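Local coordinates for protein shikimate dehydrogenase (Listeria monocytogenes, PDB 3TNL) that probably catalyses the reversible NADPH-linked reduction of 3-dehydroshikimate to shikimate, a step of chorismate biosynthesis, at residues G41-P46 and L70-G75. Sequence-based numbering, arbitrary orientation.
Sequences GLIATP and LAFEVG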
ATOM      1  N   GLY B  41       4.567   3.766   3.193  1.00 15.82           N
ATOM      2  CA  GLY B  41       4.887   4.220   1.843  1.00 16.49           C
ATOM      3  C   GLY B  41       6.218   4.931   1.695  1.00 15.42           C
ATOM      4  O   GLY B  41       6.938   5.201   2.665  1.00 15.20           O
ATOM      5  N   LEU B  42       6.490   5.286   0.450  1.00 15.28           N
ATOM      6  CA  LEU B  42       7.654   6.082   0.039  1.00 14.07           C
ATOM      7  C   LEU B  42       7.157   6.850  -1.181  1.00 15.34           C
ATOM      8  O   LEU B  42       6.794   6.231  -2.190  1.00 15.95           O
ATOM      9  CB  LEU B  42       8.865   5.203  -0.260  1.00 14.04           C
ATOM     10  CG  LEU B  42      10.015   5.897  -1.027  1.00 15.87           C
ATOM     11  CD1 LEU B  42      10.546   7.113  -0.280  1.00 16.66           C
ATOM     12  CD2 LEU B  42      11.151   4.940  -1.276  1.00 18.14           C
ATOM     13  N   ILE B  43       7.139   8.171  -1.100  1.00 15.06           N
ATOM     14  CA  ILE B  43       6.597   8.978  -2.169  1.00 15.81           C
ATOM     15  C   ILE B  43       7.649   9.954  -2.720  1.00 16.13           C
ATOM     16  O   ILE B  43       8.172  10.829  -2.015  1.00 16.05           O
ATOM     17  CB  ILE B  43       5.259   9.670  -1.742  1.00 15.46           C
ATOM     18  CG1 ILE B  43       5.430  10.505  -0.491  1.00 15.31           C
ATOM     19  CG2 ILE B  43       4.188   8.590  -1.434  1.00 17.07           C
ATOM     20  CD1 ILE B  43       4.158  11.300  -0.138  1.00 17.35           C
ATOM     21  N   ALA B  44       7.922   9.804  -4.016  1.00 16.83           N
ATOM     22  CA  ALA B  44       8.998  10.535  -4.671  1.00 16.74           C
ATOM     23  C   ALA B  44       8.989  10.155  -6.121  1.00 17.37           C
ATOM     24  O   ALA B  44       8.298   9.208  -6.518  1.00 17.29           O
ATOM     25  CB  ALA B  44      10.343  10.104  -4.059  1.00 16.43           C
ATOM     26  N   THR B  45       9.727  10.900  -6.927  1.00 18.42           N
ATOM     27  CA  THR B  45       9.867  10.526  -8.349  1.00 19.47           C
ATOM     28  C   THR B  45      11.120  11.192  -8.893  1.00 20.98           C
ATOM     29  O   THR B  45      11.311  12.387  -8.703  1.00 20.95           O
ATOM     30  CB  THR B  45       8.663  10.866  -9.187  1.00 19.84           C
ATOM     31  OG1 THR B  45       8.859  10.330 -10.503  1.00 24.46           O
ATOM     32  CG2 THR B  45       8.426  12.379  -9.252  1.00 19.49           C
ATOM     33  N   PRO B  46      12.005  10.398  -9.538  1.00 22.27           N
ATOM     34  CA  PRO B  46      11.940   8.951  -9.750  1.00 23.26           C
ATOM     35  C   PRO B  46      12.221   8.240  -8.439  1.00 21.49           C
ATOM     36  O   PRO B  46      12.761   8.856  -7.515  1.00 21.89           O
ATOM     37  CB  PRO B  46      13.060   8.700 -10.782  1.00 23.64           C
ATOM     38  CG  PRO B  46      14.052   9.740 -10.487  1.00 25.95           C
ATOM     39  CD  PRO B  46      13.259  10.965 -10.081  1.00 23.47           C
ATOM     40  N   LEU B  70       6.222   0.038   0.430  1.00 14.56           N
ATOM     41  CA  LEU B  70       6.106   0.200  -1.023  1.00 16.29           C
ATOM     42  C   LEU B  70       6.393   1.634  -1.456  1.00 14.90           C
ATOM     43  O   LEU B  70       6.139   2.585  -0.721  1.00 16.42           O
ATOM     44  CB  LEU B  70       4.699  -0.131  -1.527  1.00 16.05           C
ATOM     45  CG  LEU B  70       4.194  -1.552  -1.310  1.00 14.99           C
ATOM     46  CD1 LEU B  70       2.707  -1.622  -1.725  1.00 17.68           C
ATOM     47  CD2 LEU B  70       5.050  -2.548  -2.115  1.00 18.06           C
ATOM     48  N   ALA B  71       6.917   1.771  -2.674  1.00 15.83           N
ATOM     49  CA  ALA B  71       7.198   3.052  -3.287  1.00 16.05           C
ATOM     50  C   ALA B  71       6.108   3.380  -4.289  1.00 15.47           C
ATOM     51  O   ALA B  71       5.519   2.510  -4.925  1.00 16.01           O
ATOM     52  CB  ALA B  71       8.565   3.028  -4.004  1.00 17.97           C
ATOM     53  N   PHE B  72       5.839   4.681  -4.403  1.00 14.73           N
ATOM     54  CA  PHE B  72       4.875   5.275  -5.372  1.00 15.92           C
ATOM     55  C   PHE B  72       5.517   6.476  -6.057  1.00 16.17           C
ATOM     56  O   PHE B  72       6.146   7.298  -5.402  1.00 16.64           O
ATOM     57  CB  PHE B  72       3.546   5.669  -4.679  1.00 16.22           C
ATOM     58  CG  PHE B  72       2.942   4.532  -3.908  1.00 14.73           C
ATOM     59  CD1 PHE B  72       2.171   3.589  -4.548  1.00 16.59           C
ATOM     60  CD2 PHE B  72       3.175   4.390  -2.562  1.00 16.82           C
ATOM     61  CE1 PHE B  72       1.650   2.500  -3.859  1.00 17.18           C
ATOM     62  CE2 PHE B  72       2.691   3.281  -1.868  1.00 15.73           C
ATOM     63  CZ  PHE B  72       1.906   2.342  -2.524  1.00 17.70           C
ATOM     64  N   GLU B  73       5.335   6.587  -7.379  1.00 18.37           N
ATOM     65  CA  GLU B  73       5.872   7.714  -8.182  1.00 18.92           C
ATOM     66  C   GLU B  73       4.983   8.889  -8.001  1.00 19.14           C
ATOM     67  O   GLU B  73       3.934   8.973  -8.606  1.00 20.84           O
ATOM     68  CB  GLU B  73       5.956   7.320  -9.658  1.00 19.61           C
ATOM     69  CG  GLU B  73       6.965   6.229  -9.848  1.00 22.47           C
ATOM     70  CD  GLU B  73       7.092   5.705 -11.251  1.00 32.21           C
ATOM     71  OE1 GLU B  73       6.055   5.471 -11.908  1.00 37.87           O
ATOM     72  OE2 GLU B  73       8.246   5.475 -11.676  1.00 33.35           O
ATOM     73  N   VAL B  74       5.429   9.786  -7.145  1.00 17.27           N
ATOM     74  CA  VAL B  74       4.662  10.940  -6.752  1.00 17.49           C
ATOM     75  C   VAL B  74       5.492  12.182  -6.836  1.00 18.18           C
ATOM     76  O   VAL B  74       6.553  12.290  -6.256  1.00 18.19           O
ATOM     77  CB  VAL B  74       4.180  10.744  -5.287  1.00 17.79           C
ATOM     78  CG1 VAL B  74       3.448  11.987  -4.766  1.00 17.67           C
ATOM     79  CG2 VAL B  74       3.289   9.497  -5.193  1.00 18.40           C
ATOM     80  N   GLY B  75       4.977  13.150  -7.573  1.00 19.60           N
ATOM     81  CA  GLY B  75       5.607  14.451  -7.733  1.00 20.89           C
ATOM     82  C   GLY B  75       4.661  15.571  -7.324  1.00 20.49           C
ATOM     83  O   GLY B  75       3.661  15.338  -6.635  1.00 20.30           O
TER
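Gly41 to Ala44 run parallel to Leu70 to Glu73 as neighbouring strands, their axes 4.7 Å apart at closest and 24° from aligned. Phe72 is clasped by both its backbone groups: its N gives a hydrogen bond of 2.9 Å to Leu42 O, while its O takes a weak one of 3.4 Å from Ala44 N. One residue beyond its strand, Val74 N still bonds to Ala44 O at 3.0 Å, but here the amide comes from above the carbonyl plane, 62° out of it, as the two chains turn into their loops.

On the face carrying Ile43 and Phe72, the ring of Phe72 meets Gly41 CA at its edge. Ile43 CG2 lies oblique to that ring and also touches Val74 CG2 at 4.0 Å; the two beta-branched side chains cross at an angle, their CB atoms 3.9 Å apart. With chi1 at 56°, Ile43 turns CG1 into the position between backbone N and carbonyl carbon and keeps CG2 beside N, where it meets Val74. Helix 79-88 covers this patch, Val82 touching both Ile43 and Val74. On the opposite face, Leu42 CD2 packs on Ala71 CB at 4.2 Å, and Leu42 also touches the shikimate-binding Ser50. Beyond the strands, Thr45 CG2 rests on the backbone of Val74, 3.5 Å from its O, a carbonyl that accepts a hydrogen bond from Asn100 ND2.

These are the two parallel strands of a beta-alpha-beta unit, joined through helix 52-63, in the substrate-binding domain; strand 38-44 runs on toward the shikimate-binding Ser50, Leu51 and Ser52. Backbone bonds set the register, while the side chains add dispersion contacts, Ile43 and Val74 making a shared apolar surface against helix 79-88.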